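Histone acetyltransferase (Trypanosoma brucei brucei, PDB 6IF4) is a MYST-family enzyme that probably transfers acetyl groups from acetyl-CoA to protein lysines, represented here by its N-terminal Tudor-knot domain, a small SH3-like beta barrel. Local coordinates at residues F4-K9 and Q24-D29; E16-A21 and A56-R61; L36-Y41 and D49-G54. All coordinates share one frame; numbering follows the deposited sequence.

Interaction 1. Residues F4-K9 and Q24-D29; sequences FEVRQK and QEVAHD
Val6 leans with both methyl groups on the backbone of Gln24 and Glu25 and on the side chain of Val26, at the place where a type II beta turn, Glu5 to Gln8, meets the classic beta bulge of strand 18-28. Gln24 and Glu25 form that bulge, both facing Tyr38 of the neighbouring strand in this SH3-like Tudor-knot fold. The tight part of the contact is small and apolar. Val6 CG2 lies 3.8 Å from Val26 CG2, the two side chains crossing at a slant, and it also rests 3.9 Å from Glu25 CA. The other branch, Val6 CG1, stands anti to the backbone N (chi1 171°), which carries it over to Gln24 O at 3.5 Å. A beta-branched residue suits this place, since its two methyls can reach neighbouring points of the strand at once. Val26 CG2 also approaches the backbone of the incoming chain, 4.1 Å from Phe4 O. Phe4 itself turns its ring inward, edge-to-face with Tyr37 and against Leu57.

Toward Arg7 the contact loosens and solvent takes over. Arg7 points its CB away from the strand, but its bent chain brings the guanidinium back: the same Gln24 O that Val6 CG1 touches also accepts from a water, which in turn accepts from Arg7 NH1 at 3.0 Å. This water lies in the guanidinium plane, at its edge. Gln8 steadies the turn from within, aided by the backbone bond from its own N to Glu5 O: its extended side chain (chi1 180°) reaches across the turn, and Glu5 N donates to Gln8 OE1 over 2.9 Å, with an N-H...O angle of 148° and the donor slightly tilted from the amide carbonyl plane.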
# COMPACT_ATOMS: atom_id res chain seq x y z
N PHE B 4 6.29 2.60 5.98
CA PHE B 4 5.52 1.38 6.15
C PHE B 4 6.40 0.17 5.83
O PHE B 4 7.36 0.26 5.07
CB PHE B 4 4.28 1.40 5.26
CG PHE B 4 3.43 2.63 5.40
CD1 PHE B 4 2.45 2.70 6.39
CD2 PHE B 4 3.58 3.70 4.54
CE1 PHE B 4 1.66 3.83 6.51
CE2 PHE B 4 2.79 4.83 4.66
CZ PHE B 4 1.83 4.90 5.65
N GLU B 5 6.04 -0.97 6.41
CA GLU B 5 6.83 -2.18 6.31
C GLU B 5 6.01 -3.32 5.72
O GLU B 5 4.78 -3.31 5.75
CB GLU B 5 7.40 -2.60 7.68
CG GLU B 5 7.81 -1.43 8.55
CD GLU B 5 9.01 -1.74 9.42
OE1 GLU B 5 10.12 -1.89 8.87
OE2 GLU B 5 8.85 -1.82 10.65
N VAL B 6 6.72 -4.32 5.18
CA VAL B 6 6.05 -5.51 4.66
C VAL B 6 5.31 -6.20 5.79
O VAL B 6 5.85 -6.36 6.90
CB VAL B 6 7.08 -6.44 4.00
CG1 VAL B 6 6.45 -7.78 3.65
CG2 VAL B 6 7.68 -5.79 2.76
N ARG B 7 4.06 -6.59 5.53
CA ARG B 7 3.10 -7.25 6.41
C ARG B 7 2.38 -6.25 7.32
O ARG B 7 1.52 -6.67 8.10
CB ARG B 7 3.71 -8.36 7.28
CG ARG B 7 4.38 -9.51 6.52
CD ARG B 7 3.67 -9.85 5.21
NE ARG B 7 2.27 -10.23 5.41
CZ ARG B 7 1.44 -10.57 4.44
NH1 ARG B 7 1.86 -10.58 3.18
NH2 ARG B 7 0.19 -10.90 4.71
N GLN B 8 2.71 -4.97 7.26
CA GLN B 8 2.02 -3.98 8.09
C GLN B 8 0.58 -3.81 7.63
O GLN B 8 0.30 -3.70 6.43
CB GLN B 8 2.75 -2.64 8.04
CG GLN B 8 2.10 -1.55 8.87
CD GLN B 8 2.97 -0.32 8.98
OE1 GLN B 8 4.11 -0.31 8.51
NE2 GLN B 8 2.43 0.73 9.59
N LYS B 9 -0.34 -3.77 8.59
CA LYS B 9 -1.73 -3.45 8.29
C LYS B 9 -1.87 -1.95 8.07
O LYS B 9 -1.39 -1.14 8.87
CB LYS B 9 -2.63 -3.90 9.44
CG LYS B 9 -2.28 -5.27 9.99
CD LYS B 9 -3.49 -5.93 10.63
CE LYS B 9 -3.25 -7.42 10.82
NZ LYS B 9 -2.93 -8.08 9.53
N GLN B 24 2.42 -5.97 0.82
CA GLN B 24 3.03 -7.22 0.39
C GLN B 24 4.50 -7.07 0.08
O GLN B 24 5.27 -8.01 0.31
CB GLN B 24 2.34 -7.74 -0.87
CG GLN B 24 0.93 -8.26 -0.69
CD GLN B 24 0.65 -9.45 -1.58
OE1 GLN B 24 -0.23 -10.27 -1.30
NE2 GLN B 24 1.43 -9.57 -2.65
N GLU B 25 4.90 -5.91 -0.41
CA GLU B 25 6.26 -5.69 -0.88
C GLU B 25 6.58 -4.21 -0.77
O GLU B 25 5.69 -3.36 -0.82
CB GLU B 25 6.45 -6.14 -2.34
CG GLU B 25 6.31 -7.63 -2.60
CD GLU B 25 7.44 -8.44 -2.00
OE1 GLU B 25 8.51 -7.85 -1.72
OE2 GLU B 25 7.26 -9.66 -1.82
N VAL B 26 7.86 -3.92 -0.61
CA VAL B 26 8.38 -2.56 -0.63
C VAL B 26 9.46 -2.50 -1.69
O VAL B 26 10.26 -3.44 -1.83
CB VAL B 26 8.92 -2.13 0.75
CG1 VAL B 26 9.58 -0.76 0.68
CG2 VAL B 26 7.80 -2.13 1.78
N ALA B 27 9.50 -1.41 -2.45
CA ALA B 27 10.51 -1.25 -3.48
C ALA B 27 10.82 0.23 -3.64
O ALA B 27 9.94 1.08 -3.54
CB ALA B 27 10.04 -1.82 -4.83
N HIS B 28 12.10 0.51 -3.83
CA HIS B 28 12.57 1.90 -4.04
C HIS B 28 12.51 2.21 -5.54
O HIS B 28 13.07 1.46 -6.28
CB HIS B 28 13.99 2.09 -3.49
CG HIS B 28 14.27 1.48 -2.16
ND1 HIS B 28 14.60 2.25 -1.07
CD2 HIS B 28 14.30 0.20 -1.74
CE1 HIS B 28 14.78 1.47 -0.02
NE2 HIS B 28 14.61 0.23 -0.40
N ASP B 29 11.73 3.19 -5.95
CA ASP B 29 11.67 3.70 -7.31
C ASP B 29 12.97 4.46 -7.56
O ASP B 29 13.20 5.52 -6.96
CB ASP B 29 10.44 4.58 -7.50
CG ASP B 29 10.23 5.02 -8.93
OD1 ASP B 29 10.61 4.30 -9.87
OD2 ASP B 29 9.65 6.12 -9.09
O HOH W 1 4.49 -10.24 1.72

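Interaction 2. Residues E16-A21 and A56-R61; sequences ETFHAA and ALRERR
Arg58 lies across one face of the Phe18 ring, and Arg60 lies over Ala20, so two arginines of segment 56-61, at the end of this domain construct, cover the start of strand 18-28. In the first pair the guanidinium stands nearly upright on the ring, the two planes 86° apart, and it is the edge of the guanidinium that faces the phenyl carbons. Arg58 NE sits above the ring centre, while Arg58 CZ is 4.6 Å from the centroid of the Phe18 ring and only 6° off the ring normal, a cation-pi contact. The aliphatic part of the chain adds to it: Arg58 CG meets Phe18 CZ at 3.6 Å, and Arg58 CD makes an off-centre CH-pi contact. A bend at chi3 turns the charged end back over the ring. Ala56 O meets Phe18 CE1 obliquely at 3.6 Å.

Arg60 is turned differently, presenting a face of its guanidinium to Ala20, whose CB is 3.6 Å from Arg60 NE and offset toward the rim. The small methyl leaves the flat group room to lie close. At its edge Arg60 NH2 donates to Ala21 O over 2.8 Å, almost straight at 172° and within the guanidinium plane, although it comes from above the carbonyl plane. Arg60 NE is hydrogen-bonded to Val10 O, so one side chain joins two backbone carbonyls. Strand 9-13 lies between strands 18-28 and 57-59 in the sheet order, and these side chains reach past it, an arrangement that fits the strongly curved sheet of an SH3-like barrel.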
# COMPACT_ATOMS: atom_id res chain seq x y z
N GLU B 16 -10.86 6.43 -4.59
CA GLU B 16 -11.18 7.51 -3.66
C GLU B 16 -11.85 7.00 -2.38
O GLU B 16 -12.55 7.76 -1.69
CB GLU B 16 -12.05 8.59 -4.31
CG GLU B 16 -11.68 9.03 -5.73
CD GLU B 16 -12.45 8.30 -6.81
OE1 GLU B 16 -13.67 8.54 -6.94
OE2 GLU B 16 -11.84 7.52 -7.59
N THR B 17 -11.61 5.75 -2.00
CA THR B 17 -12.15 5.20 -0.76
C THR B 17 -11.07 4.42 -0.03
O THR B 17 -10.30 3.67 -0.66
CB THR B 17 -13.37 4.31 -1.03
OG1 THR B 17 -14.40 5.09 -1.66
CG2 THR B 17 -13.92 3.74 0.27
N PHE B 18 -11.01 4.59 1.29
CA PHE B 18 -10.01 3.89 2.09
C PHE B 18 -10.51 2.49 2.42
O PHE B 18 -11.63 2.32 2.92
CB PHE B 18 -9.72 4.66 3.38
CG PHE B 18 -8.55 5.59 3.27
CD1 PHE B 18 -7.27 5.10 3.06
CD2 PHE B 18 -8.72 6.96 3.39
CE1 PHE B 18 -6.19 5.95 2.96
CE2 PHE B 18 -7.65 7.82 3.29
CZ PHE B 18 -6.38 7.31 3.08
N HIS B 19 -9.68 1.48 2.15
CA HIS B 19 -10.01 0.09 2.44
C HIS B 19 -8.88 -0.52 3.25
O HIS B 19 -7.71 -0.19 3.05
CB HIS B 19 -10.23 -0.71 1.16
CG HIS B 19 -11.47 -0.32 0.41
ND1 HIS B 19 -12.71 -0.84 0.70
CD2 HIS B 19 -11.66 0.55 -0.60
CE1 HIS B 19 -13.61 -0.32 -0.11
NE2 HIS B 19 -13.00 0.53 -0.91
N ALA B 20 -9.24 -1.41 4.18
CA ALA B 20 -8.24 -2.17 4.91
C ALA B 20 -7.36 -2.93 3.93
O ALA B 20 -7.84 -3.53 2.96
CB ALA B 20 -8.90 -3.13 5.89
N ALA B 21 -6.05 -2.91 4.17
CA ALA B 21 -5.09 -3.53 3.27
C ALA B 21 -3.87 -3.98 4.06
O ALA B 21 -3.75 -3.72 5.26
CB ALA B 21 -4.70 -2.56 2.14
N ALA B 56 -0.94 7.47 -0.47
CA ALA B 56 -2.21 6.76 -0.57
C ALA B 56 -2.48 5.86 0.63
O ALA B 56 -3.52 5.19 0.66
CB ALA B 56 -2.25 5.92 -1.85
N LEU B 57 -1.60 5.85 1.63
CA LEU B 57 -1.68 4.90 2.73
C LEU B 57 -1.86 5.61 4.06
O LEU B 57 -1.46 6.77 4.25
CB LEU B 57 -0.42 4.02 2.80
CG LEU B 57 -0.04 3.23 1.55
CD1 LEU B 57 1.21 2.41 1.81
CD2 LEU B 57 -1.18 2.34 1.10
N ARG B 58 -2.45 4.88 5.01
CA ARG B 58 -2.59 5.30 6.39
C ARG B 58 -2.30 4.11 7.28
O ARG B 58 -2.58 2.97 6.91
CB ARG B 58 -4.01 5.81 6.70
CG ARG B 58 -4.41 7.10 6.03
CD ARG B 58 -5.62 7.71 6.73
NE ARG B 58 -6.79 6.84 6.72
CZ ARG B 58 -7.27 6.21 7.79
NH1 ARG B 58 -6.67 6.33 8.97
NH2 ARG B 58 -8.35 5.45 7.69
N GLU B 59 -1.74 4.38 8.45
CA GLU B 59 -1.60 3.33 9.46
C GLU B 59 -2.98 2.80 9.82
O GLU B 59 -3.98 3.52 9.77
CB GLU B 59 -0.91 3.87 10.71
CG GLU B 59 0.59 4.04 10.60
CD GLU B 59 1.20 4.54 11.90
OE1 GLU B 59 2.35 5.02 11.87
OE2 GLU B 59 0.52 4.46 12.95
N ARG B 60 -3.03 1.53 10.19
CA ARG B 60 -4.28 0.87 10.62
C ARG B 60 -4.02 0.11 11.93
O ARG B 60 -3.28 -0.83 11.91
CB ARG B 60 -4.85 -0.02 9.51
CG ARG B 60 -6.04 -0.87 9.92
CD ARG B 60 -6.77 -1.64 8.83
NE ARG B 60 -6.01 -2.58 8.05
CZ ARG B 60 -6.02 -3.89 8.21
NH1 ARG B 60 -6.75 -4.43 9.16
NH2 ARG B 60 -5.29 -4.67 7.44
N ARG B 61 -4.60 0.59 13.02
CA ARG B 61 -4.51 -0.07 14.35
C ARG B 61 -5.52 0.58 15.27
O ARG B 61 -5.16 1.64 15.77
CB ARG B 61 -3.14 0.13 15.00

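Interaction 3. Residues L36-Y41 and D49-G54; sequences LYYVHY and DRWLPG
Tyr38 and Trp51 meet on one face of the strand pair 36-41 and 50-53, the tyrosine lying over the indole. With CG anti to the backbone N (chi1 -165°), Tyr38 sets its CB 3.6 Å from the centroid of the six-membered ring of Trp51, almost on the ring normal, a CH-pi contact. Its ring then passes obliquely above the five-membered ring, planes 47° apart, with Tyr38 CD1 3.4 Å from Trp51 NE1. The indole is swung back over strand 36-41, so its rim also touches Leu36 CB and O; its breadth lets one residue reach both Leu36 and Tyr38.

The two strands form an antiparallel beta hairpin of the SH3-like domain. Tyr37 with Leu52 and Val39 with Arg50 are its hydrogen-bonded pairs, the shortest bond running from Leu52 N to Tyr37 O at 2.8 Å. On the face of Tyr37 and Val39, Val39 CG2 occupies the crowded position between backbone N and carbonyl carbon and packs at 3.7 Å on Leu52 CD1, which also meets Tyr41 OH. That hydroxyl is hydrogen-bonded to Thr13 O, while Arg50, bent at chi3, runs its CD along the same oxygen and sends NE to Met48 O. Tyr37 places its ring edge near Gly54 N.

At the loop end Asp49 gathers several polar groups. His40 ND1 donates to Asp49 OD1 at 2.7 Å, on the syn side of the carboxylate and in the imidazole plane, with the two planes 82° apart. One water donates a hydrogen bond to Asp49 OD1 and accepts one from Tyr41 N. Another donates to OD2 and joins Tyr38 OH, whose oxygen lies 3.3 Å from Asp49 CB.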
# COMPACT_ATOMS: atom_id res chain seq x y z
N LEU B 36 7.78 2.76 -2.88
CA LEU B 36 6.46 2.34 -3.38
C LEU B 36 6.12 1.00 -2.70
O LEU B 36 6.99 0.21 -2.48
CB LEU B 36 6.44 2.22 -4.89
CG LEU B 36 6.75 3.50 -5.63
CD1 LEU B 36 6.75 3.29 -7.12
CD2 LEU B 36 5.79 4.58 -5.24
N TYR B 37 4.85 0.83 -2.43
CA TYR B 37 4.36 -0.31 -1.68
C TYR B 37 3.37 -1.09 -2.52
O TYR B 37 2.44 -0.50 -3.10
CB TYR B 37 3.70 0.16 -0.37
CG TYR B 37 4.57 1.11 0.42
CD1 TYR B 37 5.51 0.64 1.32
CD2 TYR B 37 4.45 2.49 0.26
CE1 TYR B 37 6.31 1.51 2.04
CE2 TYR B 37 5.24 3.37 0.98
CZ TYR B 37 6.17 2.87 1.87
OH TYR B 37 6.96 3.74 2.59
N TYR B 38 3.56 -2.40 -2.60
CA TYR B 38 2.61 -3.28 -3.27
C TYR B 38 1.60 -3.71 -2.22
O TYR B 38 1.92 -4.51 -1.33
CB TYR B 38 3.32 -4.49 -3.88
CG TYR B 38 2.47 -5.24 -4.88
CD1 TYR B 38 2.03 -4.63 -6.04
CD2 TYR B 38 2.10 -6.56 -4.64
CE1 TYR B 38 1.25 -5.31 -6.96
CE2 TYR B 38 1.32 -7.25 -5.55
CZ TYR B 38 0.90 -6.62 -6.70
OH TYR B 38 0.12 -7.30 -7.61
N VAL B 39 0.39 -3.18 -2.31
CA VAL B 39 -0.62 -3.38 -1.28
C VAL B 39 -1.60 -4.43 -1.76
O VAL B 39 -1.90 -4.53 -2.95
CB VAL B 39 -1.33 -2.06 -0.92
CG1 VAL B 39 -0.31 -0.92 -0.80
CG2 VAL B 39 -2.41 -1.71 -1.93
N HIS B 40 -2.08 -5.24 -0.82
CA HIS B 40 -3.17 -6.16 -1.07
C HIS B 40 -4.37 -5.72 -0.24
O HIS B 40 -4.25 -5.54 0.98
CB HIS B 40 -2.78 -7.60 -0.71
CG HIS B 40 -3.93 -8.55 -0.68
ND1 HIS B 40 -4.64 -8.90 -1.81
CD2 HIS B 40 -4.50 -9.24 0.34
CE1 HIS B 40 -5.60 -9.75 -1.49
NE2 HIS B 40 -5.53 -9.97 -0.18
N TYR B 41 -5.50 -5.53 -0.90
CA TYR B 41 -6.72 -5.16 -0.19
C TYR B 41 -7.28 -6.41 0.46
O TYR B 41 -7.51 -7.43 -0.20
CB TYR B 41 -7.73 -4.51 -1.13
CG TYR B 41 -7.21 -3.24 -1.74
CD1 TYR B 41 -7.39 -2.02 -1.10
CD2 TYR B 41 -6.52 -3.26 -2.94
CE1 TYR B 41 -6.90 -0.85 -1.66
CE2 TYR B 41 -6.03 -2.11 -3.50
CZ TYR B 41 -6.22 -0.91 -2.86
OH TYR B 41 -5.73 0.24 -3.43
N ASP B 49 -4.66 -5.95 -6.32
CA ASP B 49 -3.35 -5.57 -5.77
C ASP B 49 -2.70 -4.51 -6.67
O ASP B 49 -2.77 -4.61 -7.88
CB ASP B 49 -2.42 -6.74 -5.63
CG ASP B 49 -2.91 -7.82 -4.69
OD1 ASP B 49 -3.92 -7.65 -4.09
OD2 ASP B 49 -2.23 -8.75 -4.58
N ARG B 50 -2.02 -3.57 -6.04
CA ARG B 50 -1.36 -2.53 -6.84
C ARG B 50 -0.23 -1.83 -6.09
O ARG B 50 -0.15 -1.92 -4.92
CB ARG B 50 -2.34 -1.44 -7.26
CG ARG B 50 -3.20 -0.88 -6.15
CD ARG B 50 -4.33 -0.10 -6.79
NE ARG B 50 -5.33 -1.08 -7.17
CZ ARG B 50 -6.23 -0.97 -8.11
NH1 ARG B 50 -6.30 0.10 -8.87
NH2 ARG B 50 -7.07 -1.95 -8.30
N TRP B 51 0.61 -1.20 -6.88
CA TRP B 51 1.69 -0.39 -6.34
C TRP B 51 1.15 1.00 -6.01
O TRP B 51 0.49 1.63 -6.84
CB TRP B 51 2.84 -0.30 -7.33
CG TRP B 51 3.60 -1.58 -7.49
CD1 TRP B 51 3.42 -2.51 -8.47
CD2 TRP B 51 4.65 -2.06 -6.65
NE1 TRP B 51 4.30 -3.55 -8.29
CE2 TRP B 51 5.07 -3.30 -7.18
CE3 TRP B 51 5.28 -1.57 -5.50
CZ2 TRP B 51 6.09 -4.05 -6.60
CZ3 TRP B 51 6.29 -2.32 -4.93
CH2 TRP B 51 6.68 -3.55 -5.47
N LEU B 52 1.44 1.48 -4.80
CA LEU B 52 0.97 2.79 -4.38
C LEU B 52 2.07 3.54 -3.67
O LEU B 52 2.93 2.93 -3.01
CB LEU B 52 -0.25 2.69 -3.46
CG LEU B 52 -1.51 2.06 -4.06
CD1 LEU B 52 -2.56 1.82 -2.98
CD2 LEU B 52 -2.06 2.94 -5.17
N PRO B 53 2.10 4.87 -3.76
CA PRO B 53 3.01 5.67 -2.95
C PRO B 53 2.48 5.80 -1.52
O PRO B 53 1.33 5.46 -1.22
CB PRO B 53 3.03 7.02 -3.66
CG PRO B 53 1.66 7.12 -4.26
CD PRO B 53 1.28 5.71 -4.66
N GLY B 54 3.34 6.30 -0.64
CA GLY B 54 2.95 6.47 0.75
C GLY B 54 1.78 7.43 0.93
O GLY B 54 1.03 7.31 1.90
O HOH W 2 -0.80 -9.61 -6.78
O HOH W 3 -6.42 -6.55 -3.53

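In the fold
From the N terminus, the turn-forming segment 4-9 leads into strand 9-13, and interaction 1 closes the first loop when the chain returns along the far part of strand 18-28. Interaction 2 begins within that loop, at residues 16-21, and closes only at segment 56-61, so the two cross. Interaction 3 opens after interaction 1 has closed and lies wholly inside the span of interaction 2, as the local hairpin of strands 35-41 and 50-53. Strand 18-28 serves both of the first two contacts and borders strand 35-41 of the third. Phe4 of interaction 1, Leu57 of interaction 2 and Tyr37 of interaction 3 touch one another, joining the N-terminal segment, the hairpin and strand 57-59.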